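L-serine ammonia-lyase (Rhizomucor miehei CAU432, PDB 5C3U) belongs to the pyridoxal-phosphate-dependent enzymes of fold type II and holds a bound pyridoxal-5'-phosphate. Local coordinates at residues Gly209-Phe213 against Leu235-Val240; Phe213-Val217 against Val253-Ala257; Ile56-Cys60 against Ile142-Ser146; Ala96-Val100 against His132-Arg138. All blocks are in the same frame, centred on the assembly; numbering follows the deposited sequence.

Contact 1 of 4, residues Gly209-Phe213 against Leu235-Val240; sequences GSNAF and LISKAV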
loop_
_atom_site.group_PDB
_atom_site.type_symbol
_atom_site.label_atom_id
_atom_site.label_comp_id
_atom_site.label_asym_id
_atom_site.label_seq_id
_atom_site.Cartn_x
_atom_site.Cartn_y
_atom_site.Cartn_z
ATOM N N GLY A 209 -0.414 -0.006 -16.272
ATOM C CA GLY A 209 1.036 0.126 -16.456
ATOM C C GLY A 209 1.880 -0.878 -15.695
ATOM O O GLY A 209 3.023 -1.106 -16.053
ATOM N N SER A 210 1.329 -1.495 -14.648
ATOM C CA SER A 210 2.065 -2.520 -13.892
ATOM C C SER A 210 1.091 -3.509 -13.231
ATOM O O SER A 210 0.686 -3.343 -12.076
ATOM C CB SER A 210 2.985 -1.863 -12.837
ATOM O OG SER A 210 3.877 -2.813 -12.269
ATOM N N ASN A 211 0.682 -4.532 -13.978
ATOM C CA ASN A 211 -0.422 -5.357 -13.522
ATOM C C ASN A 211 -0.017 -6.812 -13.253
ATOM O O ASN A 211 -0.734 -7.756 -13.627
ATOM C CB ASN A 211 -1.589 -5.252 -14.528
ATOM C CG ASN A 211 -1.340 -6.027 -15.820
ATOM O OD1 ASN A 211 -0.205 -6.130 -16.306
ATOM N ND2 ASN A 211 -2.414 -6.558 -16.394
ATOM N N ALA A 212 1.132 -6.999 -12.587
ATOM C CA ALA A 212 1.676 -8.361 -12.404
ATOM C C ALA A 212 0.719 -9.306 -11.679
ATOM O O ALA A 212 0.630 -10.492 -12.030
ATOM C CB ALA A 212 3.035 -8.331 -11.706
ATOM N N PHE A 213 -0.015 -8.804 -10.694
ATOM C CA PHE A 213 -0.961 -9.671 -9.993
ATOM C C PHE A 213 -2.053 -10.190 -10.920
ATOM O O PHE A 213 -2.289 -11.404 -10.993
ATOM C CB PHE A 213 -1.608 -9.000 -8.784
ATOM C CG PHE A 213 -2.578 -9.899 -8.062
ATOM C CD1 PHE A 213 -2.122 -11.023 -7.378
ATOM C CD2 PHE A 213 -3.946 -9.651 -8.100
ATOM C CE1 PHE A 213 -3.015 -11.880 -6.727
ATOM C CE2 PHE A 213 -4.842 -10.495 -7.440
ATOM C CZ PHE A 213 -4.373 -11.607 -6.743
ATOM N N LEU A 235 2.841 0.841 -6.588
ATOM C CA LEU A 235 2.237 -0.361 -7.194
ATOM C C LEU A 235 3.116 -0.999 -8.251
ATOM O O LEU A 235 2.778 -2.077 -8.771
ATOM C CB LEU A 235 0.832 -0.055 -7.765
ATOM C CG LEU A 235 -0.219 0.533 -6.798
ATOM C CD1 LEU A 235 -1.626 0.535 -7.390
ATOM C CD2 LEU A 235 -0.218 -0.119 -5.399
ATOM N N ILE A 236 4.240 -0.370 -8.578
ATOM C CA ILE A 236 5.202 -0.974 -9.503
ATOM C C ILE A 236 5.876 -2.186 -8.829
ATOM O O ILE A 236 6.426 -2.074 -7.739
ATOM C CB ILE A 236 6.269 0.045 -9.954
ATOM C CG1 ILE A 236 5.603 1.238 -10.652
ATOM C CG2 ILE A 236 7.334 -0.610 -10.837
ATOM C CD1 ILE A 236 6.515 2.428 -10.888
ATOM N N SER A 237 5.807 -3.360 -9.461
ATOM C CA SER A 237 6.564 -4.507 -8.978
ATOM C C SER A 237 6.951 -5.358 -10.198
ATOM O O SER A 237 6.185 -5.430 -11.168
ATOM C CB SER A 237 5.725 -5.332 -7.996
ATOM O OG SER A 237 6.503 -6.326 -7.340
ATOM N N LYS A 238 8.123 -5.987 -10.151
ATOM C CA LYS A 238 8.549 -6.866 -11.255
ATOM C C LYS A 238 7.739 -8.156 -11.243
ATOM O O LYS A 238 7.507 -8.774 -12.306
ATOM C CB LYS A 238 10.063 -7.155 -11.168
ATOM N N ALA A 239 7.311 -8.563 -10.044
ATOM C CA ALA A 239 6.519 -9.772 -9.846
ATOM C C ALA A 239 5.698 -9.650 -8.578
ATOM O O ALA A 239 6.042 -8.885 -7.669
ATOM C CB ALA A 239 7.438 -10.991 -9.764
ATOM N N VAL A 240 4.608 -10.385 -8.496
ATOM C CA VAL A 240 3.834 -10.397 -7.261
ATOM C C VAL A 240 4.373 -11.535 -6.379
ATOM O O VAL A 240 5.010 -12.470 -6.893
ATOM C CB VAL A 240 2.322 -10.488 -7.559
ATOM C CG1 VAL A 240 1.884 -11.920 -7.853
ATOM C CG2 VAL A 240 1.488 -9.876 -6.445
HETATM O O HOH W 1 3.213 -5.127 -11.280
#
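Ser210 OG sits between a water and the backbone of the loop 235-240, 2.6 Å from water 1 and receiving a weak, long bond from Ser237 N at 3.5 Å, although the N-H points at it fairly straight (160°). The contact belongs to a beta-alpha unit of this alpha/beta fold, where the turn after strand 202-207 enters helix 212-219; the loop it meets carries Leu235, a residue of the pyridoxal-5'-phosphate pocket. Serine suits the place because its hydroxyl can serve both a water and a peptide: OG lies anti to the backbone N (chi1 -169°), which carries it toward the loop 235-240. Water 1 completes the bridge, accepting from Ala212 N and donating to Ser237 O at 3.0 Å, and so ties the first turn of the helix to the loop. Asn211 stands at the N-cap position but its side chain makes no capping bond there; the water takes up the N-H of Ala212, and Glu206 OE2 that of Phe213. Within the loop, Ser237 OG turns back on its own chain and donates to Ala239 O at 2.6 Å, approaching 35° out of the carbonyl plane and closing a short bond across Lys238. Away from the water the contact becomes apolar. Ala212, small enough to let the backbones close in, rests its CB 4.1 Å from Val240 N. Next to it the branched Val240 fills the angle between the CB of Phe213 and its ring, with CG2 3.9 Å from CD1 of Phe213.

Contact 2 of 4, residues Phe213-Val217 against Val253-Ala257; sequences FQASV and VVPFA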
loop_
_atom_site.group_PDB
_atom_site.type_symbol
_atom_site.label_atom_id
_atom_site.label_comp_id
_atom_site.label_asym_id
_atom_site.label_seq_id
_atom_site.Cartn_x
_atom_site.Cartn_y
_atom_site.Cartn_z
ATOM N N PHE A 213 -0.015 -8.804 -10.694
ATOM C CA PHE A 213 -0.961 -9.671 -9.993
ATOM C C PHE A 213 -2.053 -10.190 -10.920
ATOM O O PHE A 213 -2.289 -11.404 -10.993
ATOM C CB PHE A 213 -1.608 -9.000 -8.784
ATOM C CG PHE A 213 -2.578 -9.899 -8.062
ATOM C CD1 PHE A 213 -2.122 -11.023 -7.378
ATOM C CD2 PHE A 213 -3.946 -9.651 -8.100
ATOM C CE1 PHE A 213 -3.015 -11.880 -6.727
ATOM C CE2 PHE A 213 -4.842 -10.495 -7.440
ATOM C CZ PHE A 213 -4.373 -11.607 -6.743
ATOM N N GLN A 214 -2.682 -9.260 -11.643
ATOM C CA GLN A 214 -3.753 -9.586 -12.573
ATOM C C GLN A 214 -3.255 -10.549 -13.641
ATOM O O GLN A 214 -3.947 -11.533 -13.937
ATOM C CB GLN A 214 -4.277 -8.299 -13.221
ATOM C CG GLN A 214 -5.378 -8.521 -14.252
ATOM C CD GLN A 214 -5.915 -7.203 -14.790
ATOM O OE1 GLN A 214 -5.154 -6.356 -15.261
ATOM N NE2 GLN A 214 -7.216 -7.026 -14.713
ATOM N N ALA A 215 -2.074 -10.254 -14.215
ATOM C CA ALA A 215 -1.453 -11.128 -15.234
ATOM C C ALA A 215 -1.116 -12.504 -14.686
ATOM O O ALA A 215 -1.302 -13.510 -15.382
ATOM C CB ALA A 215 -0.200 -10.485 -15.828
ATOM N N SER A 216 -0.638 -12.554 -13.441
ATOM C CA SER A 216 -0.266 -13.818 -12.803
ATOM C C SER A 216 -1.473 -14.712 -12.552
ATOM O O SER A 216 -1.389 -15.951 -12.756
ATOM C CB SER A 216 0.531 -13.543 -11.516
ATOM O OG SER A 216 1.760 -12.934 -11.858
ATOM N N VAL A 217 -2.601 -14.101 -12.149
ATOM C CA VAL A 217 -3.857 -14.841 -11.914
ATOM C C VAL A 217 -4.339 -15.435 -13.250
ATOM O O VAL A 217 -4.743 -16.602 -13.309
ATOM C CB VAL A 217 -4.954 -13.973 -11.229
ATOM C CG1 VAL A 217 -6.304 -14.699 -11.141
ATOM C CG2 VAL A 217 -4.504 -13.587 -9.829
ATOM N N VAL A 253 -11.068 -13.369 -4.634
ATOM C CA VAL A 253 -10.302 -12.170 -4.972
ATOM C C VAL A 253 -10.635 -11.788 -6.401
ATOM O O VAL A 253 -10.656 -12.647 -7.298
ATOM C CB VAL A 253 -8.775 -12.371 -4.815
ATOM C CG1 VAL A 253 -8.006 -11.141 -5.311
ATOM C CG2 VAL A 253 -8.410 -12.658 -3.359
ATOM N N VAL A 254 -10.926 -10.510 -6.621
ATOM C CA VAL A 254 -11.219 -10.021 -7.969
ATOM C C VAL A 254 -10.085 -9.080 -8.398
ATOM O O VAL A 254 -9.986 -7.978 -7.855
ATOM C CB VAL A 254 -12.571 -9.270 -8.019
ATOM C CG1 VAL A 254 -12.862 -8.730 -9.416
ATOM C CG2 VAL A 254 -13.713 -10.160 -7.539
ATOM N N PRO A 255 -9.203 -9.523 -9.321
ATOM C CA PRO A 255 -8.179 -8.617 -9.816
ATOM C C PRO A 255 -8.828 -7.613 -10.768
ATOM O O PRO A 255 -9.671 -7.985 -11.602
ATOM C CB PRO A 255 -7.219 -9.541 -10.587
ATOM C CG PRO A 255 -7.614 -10.939 -10.221
ATOM C CD PRO A 255 -9.089 -10.851 -9.950
ATOM N N PHE A 256 -8.492 -6.345 -10.606
ATOM C CA PHE A 256 -9.029 -5.319 -11.473
ATOM C C PHE A 256 -7.945 -4.288 -11.776
ATOM O O PHE A 256 -7.087 -4.012 -10.942
ATOM C CB PHE A 256 -10.245 -4.667 -10.813
ATOM C CG PHE A 256 -11.144 -3.949 -11.777
ATOM C CD1 PHE A 256 -12.076 -4.656 -12.544
ATOM C CD2 PHE A 256 -11.062 -2.574 -11.924
ATOM C CE1 PHE A 256 -12.908 -3.995 -13.439
ATOM C CE2 PHE A 256 -11.890 -1.905 -12.816
ATOM C CZ PHE A 256 -12.808 -2.613 -13.578
ATOM N N ALA A 257 -7.952 -3.748 -12.984
ATOM C CA ALA A 257 -6.950 -2.750 -13.345
ATOM C C ALA A 257 -7.622 -1.485 -13.834
ATOM O O ALA A 257 -8.591 -1.557 -14.573
ATOM C CB ALA A 257 -6.009 -3.293 -14.410
HETATM O O HOH W 2 -9.328 -5.102 -15.097
#
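Pro255 lies against three residues of helix 212-219, Phe213, Gln214 and Val217, and forms the middle of this contact. The unit is a beta-alpha-beta crossover: the chain leaves strand 202-207, runs through helices 212-219 and 242-250, and returns as strand 253-258, parallel to its neighbour and outermost in the six-stranded sheet. The axes of 213-217 and 253-257 approach to 8.2 Å, with 126° between their N-to-C directions. The side chains of Val217 and Pro255 reach toward each other, Val217 CG1 4.1 Å from Pro255 CG, while those of Pro255 and Phe213 cross at about a right angle, Pro255 CG 4.0 Å from Phe213 CE2. Val253 reaches the same phenyl ring at its edge, its CG1 being 3.9 Å from Phe213 CE2. Within the helix, Val217 CG2 lies 3.7 Å above one face of that ring, offset toward the rim, so the ring is held by apolar groups on different sides. The lack of an N-H at Pro255 costs no bond to strand 202-207, since Val254 and Phe256 make that pairing.

Farther along, Gln214 extends (CG anti to the backbone N, chi1 178°) beside the strand and sets OE1 3.3 Å from Ala257 CB; that oxygen takes its hydrogen bond from Asn211 ND2. The second shell includes Glu206, whose OE1 binds Gln214 N. Water 2 accepts from Gln214 NE2 and from Ala257 N, both at 2.9 Å, and it hovers above the ring plane of Phe256, offset toward the rim.

Contact 3 of 4, residues Ile56-Cys60 against Ile142-Ser146; sequences IGAFC and IYVPS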
loop_
_atom_site.group_PDB
_atom_site.type_symbol
_atom_site.label_atom_id
_atom_site.label_comp_id
_atom_site.label_asym_id
_atom_site.label_seq_id
_atom_site.Cartn_x
_atom_site.Cartn_y
_atom_site.Cartn_z
ATOM N N ILE A 56 5.760 -3.005 7.696
ATOM C CA ILE A 56 7.184 -2.706 7.884
ATOM C C ILE A 56 7.501 -2.557 9.368
ATOM O O ILE A 56 8.540 -3.043 9.830
ATOM C CB ILE A 56 7.646 -1.492 7.045
ATOM C CG1 ILE A 56 7.323 -1.723 5.562
ATOM C CG2 ILE A 56 9.124 -1.169 7.286
ATOM C CD1 ILE A 56 7.946 -2.977 4.977
ATOM N N GLY A 57 6.584 -1.940 10.116
ATOM C CA GLY A 57 6.662 -1.856 11.583
ATOM C C GLY A 57 6.835 -3.214 12.237
ATOM O O GLY A 57 7.682 -3.380 13.107
ATOM N N ALA A 58 6.052 -4.201 11.787
ATOM C CA ALA A 58 6.119 -5.541 12.349
ATOM C C ALA A 58 7.459 -6.212 12.065
ATOM O O ALA A 58 8.021 -6.885 12.944
ATOM C CB ALA A 58 4.993 -6.393 11.789
ATOM N N PHE A 59 7.937 -6.076 10.818
ATOM C CA PHE A 59 9.215 -6.644 10.406
ATOM C C PHE A 59 10.351 -6.030 11.235
ATOM O O PHE A 59 11.191 -6.766 11.801
ATOM C CB PHE A 59 9.436 -6.396 8.913
ATOM C CG PHE A 59 10.736 -6.945 8.384
ATOM C CD1 PHE A 59 10.778 -8.186 7.754
ATOM C CD2 PHE A 59 11.901 -6.210 8.489
ATOM C CE1 PHE A 59 11.990 -8.676 7.245
ATOM C CE2 PHE A 59 13.115 -6.696 8.002
ATOM C CZ PHE A 59 13.145 -7.936 7.375
ATOM N N CYS A 60 10.368 -4.700 11.305
ATOM C CA CYS A 60 11.451 -4.001 12.010
ATOM C C CYS A 60 11.489 -4.298 13.508
ATOM O O CYS A 60 12.577 -4.537 14.082
ATOM C CB CYS A 60 11.385 -2.511 11.760
ATOM S SG CYS A 60 11.821 -2.079 10.066
ATOM N N ILE A 142 20.376 -5.836 7.746
ATOM C CA ILE A 142 19.190 -6.590 7.389
ATOM C C ILE A 142 18.447 -5.779 6.333
ATOM O O ILE A 142 18.107 -4.620 6.571
ATOM C CB ILE A 142 18.286 -6.877 8.620
ATOM C CG1 ILE A 142 16.924 -7.403 8.217
ATOM C CG2 ILE A 142 18.107 -5.641 9.463
ATOM C CD1 ILE A 142 16.961 -8.815 7.672
ATOM N N TYR A 143 18.251 -6.392 5.169
ATOM C CA TYR A 143 17.479 -5.759 4.109
ATOM C C TYR A 143 15.982 -5.831 4.431
ATOM O O TYR A 143 15.469 -6.872 4.846
ATOM C CB TYR A 143 17.754 -6.359 2.715
ATOM C CG TYR A 143 17.206 -5.421 1.683
ATOM C CD1 TYR A 143 17.912 -4.260 1.356
ATOM C CD2 TYR A 143 15.916 -5.597 1.153
ATOM C CE1 TYR A 143 17.407 -3.338 0.468
ATOM C CE2 TYR A 143 15.395 -4.669 0.243
ATOM C CZ TYR A 143 16.148 -3.536 -0.073
ATOM O OH TYR A 143 15.667 -2.575 -0.942
ATOM N N VAL A 144 15.287 -4.706 4.247
ATOM C CA VAL A 144 13.850 -4.638 4.520
ATOM C C VAL A 144 13.087 -4.632 3.206
ATOM O O VAL A 144 13.121 -3.645 2.464
ATOM C CB VAL A 144 13.467 -3.388 5.338
ATOM C CG1 VAL A 144 11.978 -3.432 5.693
ATOM C CG2 VAL A 144 14.286 -3.321 6.612
ATOM N N PRO A 145 12.430 -5.753 2.878
ATOM C CA PRO A 145 11.700 -5.737 1.615
ATOM C C PRO A 145 10.393 -4.937 1.755
ATOM O O PRO A 145 9.991 -4.627 2.865
ATOM C CB PRO A 145 11.417 -7.219 1.357
ATOM C CG PRO A 145 11.460 -7.874 2.698
ATOM C CD PRO A 145 12.153 -6.950 3.688
ATOM N N SER A 146 9.743 -4.605 0.643
ATOM C CA SER A 146 8.519 -3.816 0.735
ATOM C C SER A 146 7.284 -4.697 0.996
ATOM O O SER A 146 6.307 -4.230 1.572
ATOM C CB SER A 146 8.331 -2.997 -0.551
ATOM O OG SER A 146 8.121 -3.881 -1.652
#
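Helix 52-67 lies against the end of the edge strand 141-143 in the four-stranded parallel sheet of this alpha/beta fold, and Phe59 of the helix is the large side chain that fills the joint with Ile142-Ser146. With CG anti to the backbone N (chi1 180°), the Phe59 ring is swung off the helix to meet Ile142, Val144 and Pro145. Ile142 comes from the opposite direction and puts CG1 at the ring edge, 3.9 Å from Phe59 CE2. Val144 slides past the ring, its CG2 3.8 Å from the same CE2, while its CG1 also meets Ile56 CG2 at 4.0 Å; a beta-branched residue can thus serve two helix residues at once. Pro145 offers an apolar flank: its CD makes a CH-pi contact over one face of the Phe59 ring, 4.2 Å from the centroid. The end of Ile56 goes farther along the chain, to where CD1 lies 3.4 Å from Pro145 O, a carbonyl buried here with no polar partner in the model.

Around this joint, His149 meets the Phe59 ring edge-to-face, and Ile142 and Val144 bond through their backbones to strand 72-75. Ile56 and Val144 also touch helix 79-92, while Tyr143 turns from helix 52-67 to helix 126-134, so the strand end is wedged between helices packed on it from different directions.

Contact 4 of 4, residues Ala96-Val100 against His132-Arg138; sequences AIIVV and HARKLVR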
loop_
_atom_site.group_PDB
_atom_site.type_symbol
_atom_site.label_atom_id
_atom_site.label_comp_id
_atom_site.label_asym_id
_atom_site.label_seq_id
_atom_site.Cartn_x
_atom_site.Cartn_y
_atom_site.Cartn_z
ATOM N N ALA A 96 20.000 3.094 10.214
ATOM C CA ALA A 96 19.325 2.785 8.939
ATOM C C ALA A 96 20.133 3.367 7.784
ATOM O O ALA A 96 20.656 4.499 7.867
ATOM C CB ALA A 96 17.898 3.317 8.922
ATOM N N ILE A 97 20.289 2.559 6.745
ATOM C CA ILE A 97 20.940 2.968 5.512
ATOM C C ILE A 97 19.842 2.952 4.440
ATOM O O ILE A 97 19.289 1.888 4.113
ATOM C CB ILE A 97 22.095 1.993 5.121
ATOM C CG1 ILE A 97 23.178 1.968 6.210
ATOM C CG2 ILE A 97 22.668 2.347 3.750
ATOM C CD1 ILE A 97 23.848 0.616 6.367
ATOM N N ILE A 98 19.559 4.119 3.879
ATOM C CA ILE A 98 18.427 4.264 2.984
ATOM C C ILE A 98 18.886 4.743 1.601
ATOM O O ILE A 98 19.597 5.733 1.512
ATOM C CB ILE A 98 17.384 5.254 3.571
ATOM C CG1 ILE A 98 16.816 4.731 4.900
ATOM C CG2 ILE A 98 16.287 5.548 2.551
ATOM C CD1 ILE A 98 16.174 3.353 4.832
ATOM N N VAL A 99 18.495 4.034 0.542
ATOM C CA VAL A 99 18.794 4.494 -0.826
ATOM C C VAL A 99 17.505 4.959 -1.527
ATOM O O VAL A 99 16.474 4.246 -1.533
ATOM C CB VAL A 99 19.483 3.382 -1.667
ATOM C CG1 VAL A 99 19.876 3.890 -3.055
ATOM C CG2 VAL A 99 20.716 2.865 -0.936
ATOM N N VAL A 100 17.574 6.123 -2.166
ATOM C CA VAL A 100 16.426 6.619 -2.942
ATOM C C VAL A 100 16.943 7.048 -4.328
ATOM O O VAL A 100 18.149 7.308 -4.459
ATOM C CB VAL A 100 15.714 7.773 -2.220
ATOM C CG1 VAL A 100 15.305 7.375 -0.784
ATOM C CG2 VAL A 100 16.585 9.022 -2.203
ATOM N N HIS A 132 20.777 -1.358 -5.823
ATOM C CA HIS A 132 21.920 -0.762 -5.157
ATOM C C HIS A 132 21.903 -0.994 -3.667
ATOM O O HIS A 132 22.895 -1.458 -3.094
ATOM C CB HIS A 132 21.980 0.722 -5.443
ATOM C CG HIS A 132 23.271 1.363 -5.019
ATOM N ND1 HIS A 132 24.450 1.080 -5.613
ATOM C CD2 HIS A 132 23.542 2.298 -4.029
ATOM C CE1 HIS A 132 25.426 1.796 -5.025
ATOM N NE2 HIS A 132 24.870 2.547 -4.062
ATOM N N ALA A 133 20.774 -0.704 -3.023
ATOM C CA ALA A 133 20.646 -0.958 -1.575
ATOM C C ALA A 133 20.996 -2.392 -1.191
ATOM O O ALA A 133 21.653 -2.623 -0.181
ATOM C CB ALA A 133 19.250 -0.592 -1.067
ATOM N N ARG A 134 20.576 -3.360 -2.002
ATOM C CA ARG A 134 20.851 -4.753 -1.684
ATOM C C ARG A 134 22.334 -5.075 -1.584
ATOM O O ARG A 134 22.721 -5.916 -0.763
ATOM C CB ARG A 134 20.150 -5.702 -2.650
ATOM C CG ARG A 134 18.658 -5.798 -2.370
ATOM C CD ARG A 134 17.973 -6.825 -3.264
ATOM N NE ARG A 134 16.537 -6.868 -2.980
ATOM C CZ ARG A 134 15.991 -7.550 -1.980
ATOM N NH1 ARG A 134 14.675 -7.517 -1.785
ATOM N NH2 ARG A 134 16.760 -8.247 -1.158
ATOM N N LYS A 135 23.150 -4.377 -2.366
ATOM C CA LYS A 135 24.612 -4.555 -2.339
ATOM C C LYS A 135 25.292 -3.862 -1.144
ATOM O O LYS A 135 26.512 -3.956 -0.996
ATOM C CB LYS A 135 25.271 -4.028 -3.622
ATOM C CG LYS A 135 24.507 -4.198 -4.919
ATOM C CD LYS A 135 24.687 -5.560 -5.553
ATOM C CE LYS A 135 24.428 -5.480 -7.053
ATOM N NZ LYS A 135 23.966 -6.793 -7.587
ATOM N N LEU A 136 24.524 -3.169 -0.304
ATOM C CA LEU A 136 25.099 -2.437 0.836
ATOM C C LEU A 136 24.949 -3.172 2.153
ATOM O O LEU A 136 25.345 -2.663 3.209
ATOM C CB LEU A 136 24.450 -1.058 0.973
ATOM C CG LEU A 136 24.522 -0.148 -0.250
ATOM C CD1 LEU A 136 24.010 1.239 0.120
ATOM C CD2 LEU A 136 25.956 -0.075 -0.760
ATOM N N VAL A 137 24.351 -4.351 2.097
ATOM C CA VAL A 137 24.052 -5.101 3.288
ATOM C C VAL A 137 25.306 -5.844 3.755
ATOM O O VAL A 137 25.816 -6.726 3.061
ATOM C CB VAL A 137 22.925 -6.125 3.075
ATOM C CG1 VAL A 137 22.652 -6.869 4.374
ATOM C CG2 VAL A 137 21.642 -5.456 2.555
ATOM N N ARG A 138 25.775 -5.481 4.938
ATOM C CA ARG A 138 26.970 -6.087 5.531
ATOM C C ARG A 138 26.599 -7.168 6.555
ATOM O O ARG A 138 25.422 -7.501 6.699
ATOM C CB ARG A 138 27.840 -4.979 6.133
ATOM C CG ARG A 138 28.495 -4.094 5.072
ATOM C CD ARG A 138 28.334 -2.609 5.374
ATOM N NE ARG A 138 28.143 -2.361 6.802
ATOM C CZ ARG A 138 27.836 -1.188 7.344
ATOM N NH1 ARG A 138 27.686 -0.103 6.595
ATOM N NH2 ARG A 138 27.679 -1.109 8.654
#
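His132 opens the contact by presenting the edge of its imidazole to Val99 of strand 95-100, with CD2 4.1 Å from CG1 of Val99 and the two side chains crossing at about a right angle; Tyr122 stacks on the same imidazole. The setting is the parallel four-stranded sheet of an alpha/beta fold, against which the end of helix 126-134 packs. Ala133 follows, and its small size lets the helix come close: its CB is 3.8 Å from Val99 CG2, and the CA atoms of Ala133 and Val99 are 5.8 Å apart. A type I turn runs from Arg134 to Val137, and Leu136 N bonds to Ala133 O at 2.9 Å. The turn brings Leu136 back over the strand. With CG beside the backbone N (chi1 -57°) and the chain extended beyond it (chi2 -172°), its CD1 enters the notch between two residues on the same side of the strand, 3.8 Å from Val99 CG2 and 4.0 Å from Ile97 CG2. Branched apolar side chains suit such a buried strand face, and the longer leucine side chain reaches both strand residues. Arg138, at the exposed margin, bends at chi2 and chi3 and lays NH1 3.9 Å from Ile97 CD1, a loose packing contact in which the guanidinium meets the methyl obliquely.

Strand 95-100 runs between 72-75 and 118-121; Ile97 and Val99 look to the helix 126-134 side, whereas Ile98 turns to helix 79-92, and Leu136 also touches Ile120 of strand 118-121.

The four contacts form two pairs, contact 2 reaching the six-stranded sheet and contacts 3 and 4 the four-stranded one. Contacts 1 and 2 share Phe213 and helix 212-219, their centres 10 Å apart. Contacts 3 and 4, 13 Å apart between centres, touch through Tyr143, whose CE1 is 3.6 Å from Ala133 CB. The pyridoxal-5'-phosphate lies near both pairs: the side chain of Leu235 in contact 1 is about 4 Å from it, and that of Ser146 in contact 3 about 5 Å. Contacts 1 and 3 approach to about 6 Å between nearest atoms, while contacts 2 and 4 are the remote ends, their centres about 31 Å apart.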